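Local coordinates for galactan 1,3-beta-galactosidase (Phanerochaete chrysosporium, PDB 7BYS), which probably hydrolyses the beta-1,3-linked galactan of arabinogalactan from chain ends, its family 43 catalytic domain being joined to a calcium-binding carbohydrate-binding module, at residues F31-E36 / S268-Y273; S49-S54 / W59-D64; W97-S100 / N104-A107; V192-E197 / L275-G280; N213-A218 / G280-V285. All coordinates share one frame; numbering follows the deposited sequence.

Contact 1: residues F31-E36 / S268-Y273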
# COMPACT_ATOMS: atom_id res chain seq x y z
N PHE A 31 -11.59 3.56 -13.93
CA PHE A 31 -11.29 3.10 -12.59
C PHE A 31 -11.44 4.24 -11.60
O PHE A 31 -11.08 5.39 -11.91
CB PHE A 31 -9.88 2.49 -12.51
CG PHE A 31 -9.77 1.17 -13.22
CD1 PHE A 31 -9.51 1.13 -14.58
CD2 PHE A 31 -9.96 -0.02 -12.54
CE1 PHE A 31 -9.42 -0.09 -15.25
CE2 PHE A 31 -9.86 -1.25 -13.20
CZ PHE A 31 -9.61 -1.27 -14.54
N TYR A 32 -11.97 3.92 -10.42
CA TYR A 32 -12.22 4.87 -9.34
C TYR A 32 -11.44 4.39 -8.12
O TYR A 32 -11.58 3.24 -7.70
CB TYR A 32 -13.72 4.96 -9.02
CG TYR A 32 -14.51 5.53 -10.16
CD1 TYR A 32 -14.85 4.74 -11.26
CD2 TYR A 32 -14.89 6.86 -10.16
CE1 TYR A 32 -15.56 5.28 -12.34
CE2 TYR A 32 -15.60 7.40 -11.23
CZ TYR A 32 -15.91 6.61 -12.31
OH TYR A 32 -16.61 7.15 -13.37
N TRP A 33 -10.61 5.27 -7.58
CA TRP A 33 -9.84 5.01 -6.38
C TRP A 33 -10.43 5.87 -5.27
O TRP A 33 -10.37 7.10 -5.33
CB TRP A 33 -8.37 5.34 -6.66
CG TRP A 33 -7.42 5.12 -5.52
CD1 TRP A 33 -7.71 4.68 -4.25
CD2 TRP A 33 -6.00 5.34 -5.55
NE1 TRP A 33 -6.55 4.62 -3.50
CE2 TRP A 33 -5.49 5.03 -4.27
CE3 TRP A 33 -5.11 5.80 -6.54
CZ2 TRP A 33 -4.13 5.14 -3.96
CZ3 TRP A 33 -3.77 5.91 -6.23
CH2 TRP A 33 -3.28 5.59 -4.95
N PHE A 34 -11.04 5.21 -4.28
CA PHE A 34 -11.55 5.85 -3.08
C PHE A 34 -10.58 5.62 -1.95
O PHE A 34 -9.97 4.55 -1.85
CB PHE A 34 -12.89 5.25 -2.67
CG PHE A 34 -13.95 5.35 -3.72
CD1 PHE A 34 -14.11 4.36 -4.67
CD2 PHE A 34 -14.79 6.44 -3.76
CE1 PHE A 34 -15.09 4.45 -5.65
CE2 PHE A 34 -15.77 6.55 -4.74
CZ PHE A 34 -15.91 5.56 -5.69
N GLY A 35 -10.44 6.60 -1.06
CA GLY A 35 -9.56 6.36 0.06
C GLY A 35 -9.72 7.43 1.11
O GLY A 35 -10.53 8.35 0.98
N GLU A 36 -8.94 7.27 2.18
CA GLU A 36 -8.93 8.23 3.28
C GLU A 36 -8.06 9.43 2.91
O GLU A 36 -6.89 9.28 2.55
CB GLU A 36 -8.35 7.57 4.53
CG GLU A 36 -9.02 6.26 4.89
CD GLU A 36 -8.09 5.32 5.63
OE1 GLU A 36 -6.99 5.75 6.05
OE2 GLU A 36 -8.41 4.13 5.77
N SER A 268 1.95 8.96 4.34
CA SER A 268 1.91 7.52 4.16
C SER A 268 1.89 7.20 2.66
O SER A 268 1.21 7.87 1.88
CB SER A 268 0.67 6.92 4.83
OG SER A 268 0.64 7.22 6.22
N ARG A 269 2.67 6.19 2.27
CA ARG A 269 2.94 5.93 0.86
C ARG A 269 2.08 4.77 0.35
O ARG A 269 1.43 4.05 1.12
CB ARG A 269 4.43 5.65 0.61
CG ARG A 269 5.38 6.83 0.93
CD ARG A 269 4.93 8.14 0.28
NE ARG A 269 5.91 9.21 0.50
CZ ARG A 269 5.61 10.50 0.49
NH1 ARG A 269 4.37 10.91 0.28
NH2 ARG A 269 6.57 11.40 0.72
N TYR A 270 2.06 4.62 -0.97
CA TYR A 270 1.29 3.59 -1.65
C TYR A 270 2.28 2.57 -2.19
O TYR A 270 3.16 2.91 -2.99
CB TYR A 270 0.46 4.23 -2.76
CG TYR A 270 -0.39 5.35 -2.22
CD1 TYR A 270 -1.46 5.09 -1.37
CD2 TYR A 270 -0.10 6.68 -2.52
CE1 TYR A 270 -2.23 6.12 -0.84
CE2 TYR A 270 -0.86 7.72 -1.99
CZ TYR A 270 -1.92 7.43 -1.16
OH TYR A 270 -2.68 8.47 -0.62
N ILE A 271 2.15 1.34 -1.72
CA ILE A 271 3.04 0.25 -2.07
C ILE A 271 2.22 -0.68 -2.95
O ILE A 271 1.39 -1.45 -2.47
CB ILE A 271 3.56 -0.46 -0.81
CG1 ILE A 271 4.17 0.54 0.21
CG2 ILE A 271 4.57 -1.53 -1.19
CD1 ILE A 271 5.21 1.49 -0.35
N TRP A 272 2.41 -0.56 -4.27
CA TRP A 272 1.70 -1.38 -5.25
C TRP A 272 2.70 -2.24 -5.99
O TRP A 272 3.69 -1.72 -6.53
CB TRP A 272 0.98 -0.52 -6.29
CG TRP A 272 -0.20 0.27 -5.83
CD1 TRP A 272 -0.58 0.56 -4.55
CD2 TRP A 272 -1.12 0.93 -6.68
NE1 TRP A 272 -1.71 1.36 -4.56
CE2 TRP A 272 -2.06 1.59 -5.87
CE3 TRP A 272 -1.26 1.01 -8.07
CZ2 TRP A 272 -3.12 2.31 -6.40
CZ3 TRP A 272 -2.31 1.72 -8.60
CH2 TRP A 272 -3.22 2.38 -7.77
N TYR A 273 2.46 -3.55 -6.02
CA TYR A 273 3.32 -4.49 -6.71
C TYR A 273 2.47 -5.50 -7.45
O TYR A 273 1.34 -5.80 -7.04
CB TYR A 273 4.18 -5.27 -5.71
CG TYR A 273 5.26 -4.48 -5.02
CD1 TYR A 273 6.22 -3.78 -5.75
CD2 TYR A 273 5.33 -4.44 -3.63
CE1 TYR A 273 7.23 -3.07 -5.10
CE2 TYR A 273 6.34 -3.73 -2.98
CZ TYR A 273 7.27 -3.04 -3.72
OH TYR A 273 8.26 -2.34 -3.05

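Contact 2: residues S49-S54 / W59-D64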
# COMPACT_ATOMS: atom_id res chain seq x y z
N SER A 49 -11.89 10.49 -0.48
CA SER A 49 -11.55 11.04 -1.77
C SER A 49 -12.03 10.15 -2.90
O SER A 49 -12.41 8.98 -2.70
CB SER A 49 -10.04 11.21 -1.87
OG SER A 49 -9.41 9.95 -1.62
N CYS A 50 -12.02 10.71 -4.11
CA CYS A 50 -12.42 9.98 -5.31
C CYS A 50 -11.53 10.44 -6.45
O CYS A 50 -11.60 11.61 -6.85
CB CYS A 50 -13.89 10.27 -5.65
SG CYS A 50 -14.60 9.05 -6.82
N TYR A 51 -10.73 9.52 -6.99
CA TYR A 51 -9.87 9.79 -8.13
C TYR A 51 -10.24 8.84 -9.26
O TYR A 51 -10.59 7.69 -9.02
CB TYR A 51 -8.39 9.52 -7.78
CG TYR A 51 -7.82 10.39 -6.69
CD1 TYR A 51 -8.06 10.12 -5.36
CD2 TYR A 51 -6.99 11.47 -7.01
CE1 TYR A 51 -7.53 10.91 -4.36
CE2 TYR A 51 -6.45 12.27 -6.01
CZ TYR A 51 -6.72 11.99 -4.69
OH TYR A 51 -6.20 12.75 -3.66
N THR A 52 -10.14 9.33 -10.49
CA THR A 52 -10.48 8.52 -11.65
C THR A 52 -9.28 8.34 -12.57
O THR A 52 -8.38 9.19 -12.63
CB THR A 52 -11.64 9.12 -12.44
OG1 THR A 52 -11.22 10.36 -13.01
CG2 THR A 52 -12.85 9.37 -11.54
N SER A 53 -9.25 7.21 -13.29
CA SER A 53 -8.19 6.96 -14.25
C SER A 53 -8.66 5.89 -15.23
O SER A 53 -9.51 5.07 -14.90
CB SER A 53 -6.94 6.44 -13.52
OG SER A 53 -5.93 6.04 -14.41
N SER A 54 -8.09 5.92 -16.43
CA SER A 54 -8.28 4.84 -17.38
C SER A 54 -7.10 3.88 -17.44
O SER A 54 -7.21 2.82 -18.07
CB SER A 54 -8.55 5.40 -18.77
OG SER A 54 -7.39 6.04 -19.27
N TRP A 59 -4.12 9.78 -12.24
CA TRP A 59 -5.33 9.86 -11.43
C TRP A 59 -5.79 11.31 -11.36
O TRP A 59 -5.00 12.20 -11.03
CB TRP A 59 -5.06 9.33 -10.02
CG TRP A 59 -4.82 7.85 -10.00
CD1 TRP A 59 -3.61 7.20 -9.91
CD2 TRP A 59 -5.82 6.83 -10.07
NE1 TRP A 59 -3.80 5.84 -9.93
CE2 TRP A 59 -5.15 5.58 -10.03
CE3 TRP A 59 -7.21 6.84 -10.17
CZ2 TRP A 59 -5.83 4.36 -10.08
CZ3 TRP A 59 -7.90 5.63 -10.22
CH2 TRP A 59 -7.20 4.41 -10.17
N SER A 60 -7.06 11.53 -11.66
CA SER A 60 -7.67 12.85 -11.68
C SER A 60 -8.61 12.97 -10.49
O SER A 60 -9.56 12.19 -10.37
CB SER A 60 -8.44 13.02 -12.98
OG SER A 60 -8.93 14.34 -13.13
N ARG A 61 -8.36 13.94 -9.61
CA ARG A 61 -9.16 14.08 -8.40
C ARG A 61 -10.50 14.74 -8.69
O ARG A 61 -10.56 15.84 -9.25
CB ARG A 61 -8.40 14.85 -7.33
CG ARG A 61 -9.10 14.73 -6.00
CD ARG A 61 -8.30 15.29 -4.85
NE ARG A 61 -9.00 15.00 -3.61
CZ ARG A 61 -8.52 15.24 -2.39
NH1 ARG A 61 -7.31 15.76 -2.24
NH2 ARG A 61 -9.26 14.94 -1.32
N GLN A 62 -11.58 14.07 -8.30
CA GLN A 62 -12.92 14.62 -8.38
C GLN A 62 -13.32 15.14 -7.00
O GLN A 62 -12.58 15.01 -6.02
CB GLN A 62 -13.92 13.55 -8.86
CG GLN A 62 -13.41 12.73 -10.02
CD GLN A 62 -13.17 13.58 -11.25
OE1 GLN A 62 -14.03 14.37 -11.64
NE2 GLN A 62 -12.01 13.41 -11.87
N ASN A 63 -14.50 15.76 -6.94
CA ASN A 63 -15.03 16.17 -5.65
C ASN A 63 -15.09 14.96 -4.70
O ASN A 63 -15.28 13.82 -5.13
CB ASN A 63 -16.41 16.81 -5.83
CG ASN A 63 -16.33 18.14 -6.58
OD1 ASN A 63 -15.60 19.04 -6.18
ND2 ASN A 63 -17.07 18.24 -7.68
N ASP A 64 -14.89 15.21 -3.41
CA ASP A 64 -14.85 14.13 -2.44
C ASP A 64 -16.14 13.31 -2.48
O ASP A 64 -17.24 13.85 -2.65
CB ASP A 64 -14.63 14.68 -1.04
CG ASP A 64 -13.23 15.24 -0.85
OD1 ASP A 64 -12.29 14.77 -1.53
OD2 ASP A 64 -13.07 16.14 0.01
O HOH W 1 -11.64 13.67 -3.89

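Contact 3: residues W97-S100 / N104-A107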
# COMPACT_ATOMS: atom_id res chain seq x y z
N TRP A 97 -19.12 1.07 1.69
CA TRP A 97 -18.97 0.62 3.07
C TRP A 97 -17.63 1.10 3.61
O TRP A 97 -16.67 1.32 2.86
CB TRP A 97 -19.02 -0.92 3.18
CG TRP A 97 -20.38 -1.50 2.97
CD1 TRP A 97 -21.17 -1.34 1.87
CD2 TRP A 97 -21.12 -2.32 3.88
NE1 TRP A 97 -22.36 -2.01 2.04
CE2 TRP A 97 -22.35 -2.63 3.26
CE3 TRP A 97 -20.86 -2.82 5.16
CZ2 TRP A 97 -23.32 -3.42 3.89
CZ3 TRP A 97 -21.83 -3.61 5.79
CH2 TRP A 97 -23.04 -3.90 5.15
N PHE A 98 -17.57 1.30 4.92
CA PHE A 98 -16.32 1.72 5.54
C PHE A 98 -16.31 1.30 7.00
O PHE A 98 -17.36 1.02 7.60
CB PHE A 98 -16.08 3.23 5.39
CG PHE A 98 -17.22 4.10 5.87
CD1 PHE A 98 -18.24 4.48 5.00
CD2 PHE A 98 -17.26 4.56 7.18
CE1 PHE A 98 -19.27 5.31 5.43
CE2 PHE A 98 -18.30 5.39 7.61
CZ PHE A 98 -19.30 5.76 6.74
N HIS A 99 -15.12 1.27 7.58
CA HIS A 99 -14.96 1.07 9.02
C HIS A 99 -15.30 2.39 9.69
O HIS A 99 -14.67 3.42 9.40
CB HIS A 99 -13.52 0.64 9.31
CG HIS A 99 -13.17 0.59 10.77
ND1 HIS A 99 -11.86 0.46 11.18
CD2 HIS A 99 -13.92 0.61 11.89
CE1 HIS A 99 -11.82 0.42 12.51
NE2 HIS A 99 -13.06 0.52 12.96
N SER A 100 -16.31 2.37 10.55
CA SER A 100 -16.79 3.55 11.26
C SER A 100 -16.43 3.37 12.74
O SER A 100 -16.76 2.35 13.34
CB SER A 100 -18.30 3.67 11.06
OG SER A 100 -18.86 4.70 11.85
N ASN A 104 -10.83 6.10 19.80
CA ASN A 104 -10.19 5.03 20.57
C ASN A 104 -10.48 3.64 20.02
O ASN A 104 -10.11 2.64 20.65
CB ASN A 104 -10.55 5.14 22.06
CG ASN A 104 -12.02 4.87 22.36
OD1 ASN A 104 -12.79 4.47 21.49
ND2 ASN A 104 -12.41 5.08 23.61
N TYR A 105 -11.15 3.55 18.86
CA TYR A 105 -11.48 2.28 18.21
C TYR A 105 -12.36 1.38 19.07
O TYR A 105 -12.38 0.15 18.90
CB TYR A 105 -10.23 1.55 17.70
CG TYR A 105 -9.55 2.31 16.60
CD1 TYR A 105 -9.95 2.16 15.28
CD2 TYR A 105 -8.52 3.21 16.88
CE1 TYR A 105 -9.33 2.85 14.26
CE2 TYR A 105 -7.91 3.92 15.86
CZ TYR A 105 -8.31 3.73 14.56
OH TYR A 105 -7.70 4.44 13.55
N GLY A 106 -13.12 1.96 20.00
CA GLY A 106 -13.99 1.18 20.86
C GLY A 106 -15.37 0.91 20.32
O GLY A 106 -16.08 0.07 20.89
N ALA A 107 -15.79 1.59 19.25
CA ALA A 107 -17.14 1.45 18.71
C ALA A 107 -17.27 0.28 17.73
O ALA A 107 -18.31 -0.38 17.72
CB ALA A 107 -17.57 2.75 18.04

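Contact 4: residues V192-E197 / L275-G280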
# COMPACT_ATOMS: atom_id res chain seq x y z
N VAL A 192 -9.57 -11.51 -4.00
CA VAL A 192 -9.54 -11.45 -5.45
C VAL A 192 -9.75 -12.86 -5.99
O VAL A 192 -9.24 -13.84 -5.43
CB VAL A 192 -8.23 -10.81 -5.95
CG1 VAL A 192 -7.03 -11.65 -5.57
CG2 VAL A 192 -8.29 -10.57 -7.46
N LYS A 193 -10.54 -12.96 -7.06
CA LYS A 193 -10.72 -14.26 -7.69
C LYS A 193 -9.59 -14.54 -8.67
O LYS A 193 -9.00 -13.63 -9.27
CB LYS A 193 -12.04 -14.32 -8.45
CG LYS A 193 -13.22 -14.33 -7.54
CD LYS A 193 -14.48 -14.66 -8.32
CE LYS A 193 -14.70 -16.16 -8.40
NZ LYS A 193 -16.12 -16.50 -8.74
N HIS A 194 -9.30 -15.82 -8.83
CA HIS A 194 -8.30 -16.26 -9.79
C HIS A 194 -8.71 -17.65 -10.24
O HIS A 194 -8.75 -18.57 -9.42
CB HIS A 194 -6.92 -16.29 -9.14
CG HIS A 194 -5.88 -16.98 -9.96
ND1 HIS A 194 -5.24 -16.36 -11.02
CD2 HIS A 194 -5.35 -18.22 -9.88
CE1 HIS A 194 -4.38 -17.20 -11.56
NE2 HIS A 194 -4.42 -18.34 -10.88
N ASN A 195 -9.03 -17.78 -11.53
CA ASN A 195 -9.43 -19.05 -12.13
C ASN A 195 -10.55 -19.73 -11.33
O ASN A 195 -10.51 -20.93 -11.06
CB ASN A 195 -8.23 -19.98 -12.32
CG ASN A 195 -7.25 -19.47 -13.35
OD1 ASN A 195 -7.62 -18.72 -14.26
ND2 ASN A 195 -5.99 -19.88 -13.22
N GLY A 196 -11.55 -18.94 -10.94
CA GLY A 196 -12.69 -19.45 -10.23
C GLY A 196 -12.49 -19.68 -8.74
O GLY A 196 -13.47 -19.99 -8.05
N GLU A 197 -11.27 -19.54 -8.24
CA GLU A 197 -10.93 -19.74 -6.84
C GLU A 197 -10.83 -18.38 -6.16
O GLU A 197 -10.50 -17.37 -6.80
CB GLU A 197 -9.59 -20.47 -6.76
CG GLU A 197 -9.10 -20.81 -5.36
CD GLU A 197 -9.56 -22.18 -4.89
OE1 GLU A 197 -8.99 -22.67 -3.89
OE2 GLU A 197 -10.48 -22.75 -5.52
N LEU A 275 1.07 -9.04 -8.15
CA LEU A 275 0.85 -10.23 -7.35
C LEU A 275 0.79 -11.36 -8.38
O LEU A 275 -0.21 -11.50 -9.10
CB LEU A 275 -0.45 -10.11 -6.57
CG LEU A 275 -0.68 -11.02 -5.36
CD1 LEU A 275 0.45 -10.88 -4.32
CD2 LEU A 275 -2.02 -10.67 -4.71
N ASP A 276 1.87 -12.12 -8.48
CA ASP A 276 2.02 -13.10 -9.53
C ASP A 276 1.53 -14.47 -9.06
O ASP A 276 1.94 -14.95 -8.00
CB ASP A 276 3.47 -13.18 -9.99
CG ASP A 276 3.62 -13.86 -11.32
OD1 ASP A 276 3.36 -15.08 -11.37
OD2 ASP A 276 3.96 -13.19 -12.32
N PHE A 277 0.65 -15.07 -9.85
CA PHE A 277 0.04 -16.36 -9.54
C PHE A 277 0.64 -17.51 -10.33
O PHE A 277 0.14 -18.64 -10.23
CB PHE A 277 -1.46 -16.32 -9.85
CG PHE A 277 -2.29 -15.62 -8.80
CD1 PHE A 277 -2.29 -14.24 -8.70
CD2 PHE A 277 -3.10 -16.36 -7.94
CE1 PHE A 277 -3.07 -13.60 -7.75
CE2 PHE A 277 -3.88 -15.72 -6.99
CZ PHE A 277 -3.87 -14.34 -6.90
N SER A 278 1.68 -17.26 -11.13
CA SER A 278 2.20 -18.27 -12.05
C SER A 278 2.61 -19.57 -11.36
O SER A 278 2.66 -20.61 -12.02
CB SER A 278 3.38 -17.72 -12.84
OG SER A 278 4.43 -17.36 -11.96
N SER A 279 2.91 -19.54 -10.07
CA SER A 279 3.26 -20.76 -9.35
C SER A 279 2.05 -21.43 -8.70
O SER A 279 2.22 -22.42 -7.98
CB SER A 279 4.33 -20.48 -8.30
OG SER A 279 3.76 -19.96 -7.11
N GLY A 280 0.84 -20.92 -8.94
CA GLY A 280 -0.34 -21.35 -8.23
C GLY A 280 -0.53 -20.69 -6.88
O GLY A 280 -1.67 -20.64 -6.38
O HOH W 2 -2.49 -20.13 -11.26

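Contact 5: residues N213-A218 / G280-V285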
# COMPACT_ATOMS: atom_id res chain seq x y z
N ASN A 213 2.25 -10.11 5.57
CA ASN A 213 0.88 -10.36 5.13
C ASN A 213 0.78 -11.75 4.50
O ASN A 213 1.76 -12.31 4.01
CB ASN A 213 0.43 -9.28 4.14
CG ASN A 213 0.03 -7.96 4.81
OD1 ASN A 213 -0.76 -7.20 4.26
ND2 ASN A 213 0.60 -7.67 5.98
N LYS A 214 -0.43 -12.30 4.53
CA LYS A 214 -0.66 -13.71 4.22
C LYS A 214 -1.75 -13.86 3.16
O LYS A 214 -2.62 -13.01 3.00
CB LYS A 214 -1.12 -14.50 5.46
CG LYS A 214 -0.26 -14.31 6.70
CD LYS A 214 1.10 -14.97 6.54
CE LYS A 214 1.91 -14.83 7.82
NZ LYS A 214 3.27 -15.42 7.66
N TRP A 215 -1.69 -15.00 2.46
CA TRP A 215 -2.74 -15.40 1.53
C TRP A 215 -3.35 -16.73 1.96
O TRP A 215 -2.69 -17.57 2.59
CB TRP A 215 -2.22 -15.48 0.07
CG TRP A 215 -1.31 -16.62 -0.24
CD1 TRP A 215 0.06 -16.64 -0.16
CD2 TRP A 215 -1.71 -17.91 -0.73
NE1 TRP A 215 0.53 -17.88 -0.55
CE2 TRP A 215 -0.53 -18.67 -0.90
CE3 TRP A 215 -2.94 -18.50 -1.02
CZ2 TRP A 215 -0.56 -19.99 -1.36
CZ3 TRP A 215 -2.96 -19.80 -1.47
CH2 TRP A 215 -1.78 -20.54 -1.64
N PHE A 216 -4.63 -16.90 1.59
CA PHE A 216 -5.44 -18.10 1.84
C PHE A 216 -6.29 -18.30 0.60
O PHE A 216 -6.66 -17.32 -0.06
CB PHE A 216 -6.42 -17.89 3.01
CG PHE A 216 -5.83 -17.20 4.22
CD1 PHE A 216 -5.56 -15.84 4.21
CD2 PHE A 216 -5.62 -17.91 5.39
CE1 PHE A 216 -5.05 -15.21 5.34
CE2 PHE A 216 -5.11 -17.27 6.54
CZ PHE A 216 -4.82 -15.93 6.50
N SER A 217 -6.61 -19.54 0.25
CA SER A 217 -7.50 -19.76 -0.88
C SER A 217 -8.59 -20.76 -0.52
O SER A 217 -8.45 -21.58 0.40
CB SER A 217 -6.78 -20.27 -2.13
OG SER A 217 -6.11 -21.49 -1.87
N ALA A 218 -9.70 -20.67 -1.26
CA ALA A 218 -10.83 -21.56 -1.07
C ALA A 218 -11.61 -21.63 -2.38
O ALA A 218 -11.55 -20.70 -3.19
CB ALA A 218 -11.74 -21.06 0.05
N GLY A 280 0.84 -20.92 -8.94
CA GLY A 280 -0.34 -21.35 -8.23
C GLY A 280 -0.53 -20.69 -6.88
O GLY A 280 -1.67 -20.64 -6.38
N ALA A 281 0.53 -20.19 -6.27
CA ALA A 281 0.49 -19.42 -5.04
C ALA A 281 0.79 -17.97 -5.38
O ALA A 281 1.73 -17.72 -6.14
CB ALA A 281 1.55 -19.95 -4.08
N PRO A 282 0.01 -17.01 -4.88
CA PRO A 282 0.32 -15.61 -5.18
C PRO A 282 1.55 -15.14 -4.41
O PRO A 282 1.77 -15.52 -3.26
CB PRO A 282 -0.93 -14.86 -4.73
CG PRO A 282 -1.58 -15.76 -3.72
CD PRO A 282 -1.26 -17.16 -4.15
N GLN A 283 2.38 -14.35 -5.08
CA GLN A 283 3.60 -13.80 -4.48
C GLN A 283 3.80 -12.39 -5.01
O GLN A 283 3.66 -12.15 -6.20
CB GLN A 283 4.83 -14.64 -4.84
CG GLN A 283 4.98 -15.95 -4.09
CD GLN A 283 5.04 -15.77 -2.59
OE1 GLN A 283 6.06 -15.34 -2.04
NE2 GLN A 283 3.95 -16.10 -1.91
N ILE A 284 4.11 -11.46 -4.10
CA ILE A 284 4.48 -10.12 -4.53
C ILE A 284 5.74 -10.20 -5.38
O ILE A 284 6.70 -10.88 -5.02
CB ILE A 284 4.69 -9.22 -3.30
CG1 ILE A 284 3.34 -8.78 -2.72
CG2 ILE A 284 5.57 -8.02 -3.66
CD1 ILE A 284 3.46 -7.96 -1.43
N VAL A 285 5.72 -9.53 -6.52
CA VAL A 285 6.91 -9.31 -7.33
C VAL A 285 7.50 -7.99 -6.86
O VAL A 285 6.89 -6.93 -7.05
CB VAL A 285 6.56 -9.25 -8.81
CG1 VAL A 285 7.81 -9.00 -9.66
CG2 VAL A 285 5.85 -10.53 -9.24

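Contact 1: residues F31-E36 / S268-Y273
Trp33 drives the benzene end of its indole between Tyr270 and Trp272. Its CG is anti to the backbone N (chi1 -180°), which carries the indole off strand 30-36 toward strand 269-276; CZ2 and CH2 meet Tyr270, CH2 and CZ3 meet Trp272. Against Tyr270 the meeting is edge-to-face: the planes stand at 79°, the centroids lie 5.1 Å apart, and Trp33 CZ2 comes 3.7 Å from Tyr270 CD1, over the rim of the phenol. In the five-bladed beta-propeller of family 43 these two strands belong to the first and the last sheet, so this aromatic cluster lies where the ring of blades closes. Trp272 arrives from the opposite direction and places CZ2 over one face of Trp33, 3.6 Å from its CH2; the two indoles are inclined at 47°. The phenol is fixed at its far end, since Tyr270 OH hydrogen-bonds Ile17 O and Ala19 N. Trp59 adds a further edge-to-face partner to Trp33, as Trp9 does to Trp272.

Contact 2: residues S49-S54 / W59-D64
Arg61 lays its extended aliphatic chain over one face of Tyr51, CG standing 4.0 Å from the ring centroid in a CH-pi contact. The pair lies on the outer beta hairpin of the first propeller sheet, strands 48-53 and 60-61, as a non-hydrogen-bonded antiparallel pair. With CG anti to the backbone N (chi1 -168°), the arginine runs along the phenol until its guanidinium faces Tyr51 OH, which itself hydrogen-bonds Gln18 N. Beyond the ring, Arg61 NH2 makes a 3.0 Å salt bridge to the syn lone pair of Asp64 OD1 and has a second acid in Asp37. A leucine here would probably leave Asp64 and Asp37 without this cationic mate and shorten the cover over Tyr51. One water gathers this corner, accepting from Cys50 N and Arg61 NE and donating to Gln62 O and Asp64 OD1; Cys50 is also tied to Cys119 by a disulfide. At the other end, Ser53 CB sits over the Trp59 indole, 3.5 Å from the centroid of its six-membered ring. Thr52 and Ser60 exchange two backbone hydrogen bonds, and Gln62 N hydrogen-bonds Cys50 O at 2.9 Å. Ser60 O is gripped twice, since Gln62 NE2 lies 3.1 Å from Ser60 O and reaches it from the face of the carbonyl plane opposite to Thr52 N.

Contact 3: residues W97-S100 / N104-A107
His99 CG is anti to its backbone N (chi1 172°), which sends the imidazole out from strand 93-101, while Tyr105 CG is anti to its carbonyl carbon (chi1 -66°) and turns the phenol back from the following loop; the two side chains cross at about a right angle. The meeting is narrow: His99 CE1 lies in the plane of the Tyr105 ring at its edge, 3.8 Å from Tyr105 CD1 and 3.9 Å from Tyr105 CE1. Seen from the imidazole the approach is oblique, with centroids 5.9 Å apart. The loop that presents Tyr105 is shaped by an Asx turn, in which Asn104 OD1 accepts from Gly106 N at 2.9 Å, and Tyr105 itself takes a positive phi. The contact borders the galactose site of the propeller: Tyr105 OH hydrogen-bonds Glu81 OE2, and the His99 side chain comes within about 4 Å of that of Asp137; Glu81 and Asp137 bind galactose in another structure of this protein. His99 NE2 is held in turn by Asp101 OD2, whose other oxygen receives Ala107 N. Between the two rings themselves carbon meets carbon and no hydrogen bond forms; their polar ends are directed to separate carboxylates, consistent with a second-shell role for Tyr105 in positioning Glu81.

Contact 4: residues V192-E197 / L275-G280
Leu275 and Asp276 end the strand that delivers Phe277 to His194 and Val192. In the conformer given, Asp276 OD1 accepts from Ser278 N at 2.8 Å, nearly in line with the C-O bond, forming an Asx turn, and from Ser278 OG on the syn side, out of the carboxylate plane. Phe277 carries the contact. Its ring stacks face to face on the His194 imidazole, planes 23° apart and centroids at 4.2 Å, with CD2 over the centre of the imidazole; Phe277 CB adds a CH-pi contact near CE1. His194 CG is anti to its backbone N (chi1 169°), which brings the imidazole over Phe277. A water in the imidazole plane, 2.7 Å from His194 NE2, donates to Phe277 O. Val192 CG1 touches Phe277 CZ more loosely at 4.4 Å. Gly280, with positive phi, closes the type I turn through its N to Phe277 O. Between blades four and five of the propeller, Phe277 is thus packed from strand 189-194, from Phe199 of strand 197-204, edge-to-face, and from Ala253 of strand 252-259.

Contact 5: residues N213-A218 / G280-V285
The seam between the fourth and fifth propeller blades is filled here by an indole from strand 214-218 set against the chain entering strand 283-284. Trp215 offers one face to Pro282, whose CD stands 3.6 Å from the centroid of the six-membered ring in a CH-pi contact, 16° off the normal. Pro282 CG follows along the indole, 3.6 Å from Trp215 CG. At the far end of the ring Ala281 CB meets Trp215 CZ2 at 3.4 Å, approaching obliquely. Trp215 CG lies between the backbone N and the carbonyl carbon (chi1 72°), which turns this face to the proline. Were Trp215 an alanine, Pro282 and Ala281 would probably lose their flat partner and a gap would be likely to open along the seam. Gln283 bends over nearby, its NE2 hydrogen-bonded to Asp230 O. No hydrogen bond joins the two segments; apolar side chains packed between successive blades hold the sheets together, as in other beta-propellers.

From the N terminus, contact 1 opens first on strand 30-36 and closes 232 residues later on strand 269-276, tying the first blade to the last. Within that span lie the short hairpin of contact 2, whose strand 48-53 is hydrogen-bonded beside 30-36, and then contact 3, at the turn after strand 93-101 of the second blade. Contacts 4 and 5 open later, on strands 189-194 and 214-218 of the fourth blade, and close beyond 268-273, so both cross contact 1. They also cross each other, share Gly280, and lie with centres 8 Å apart; together they join blade four to blade five, and their second segments are paired within blade five, where Asp276 N lies 2.9 Å from Gln283 O, a probable hydrogen bond.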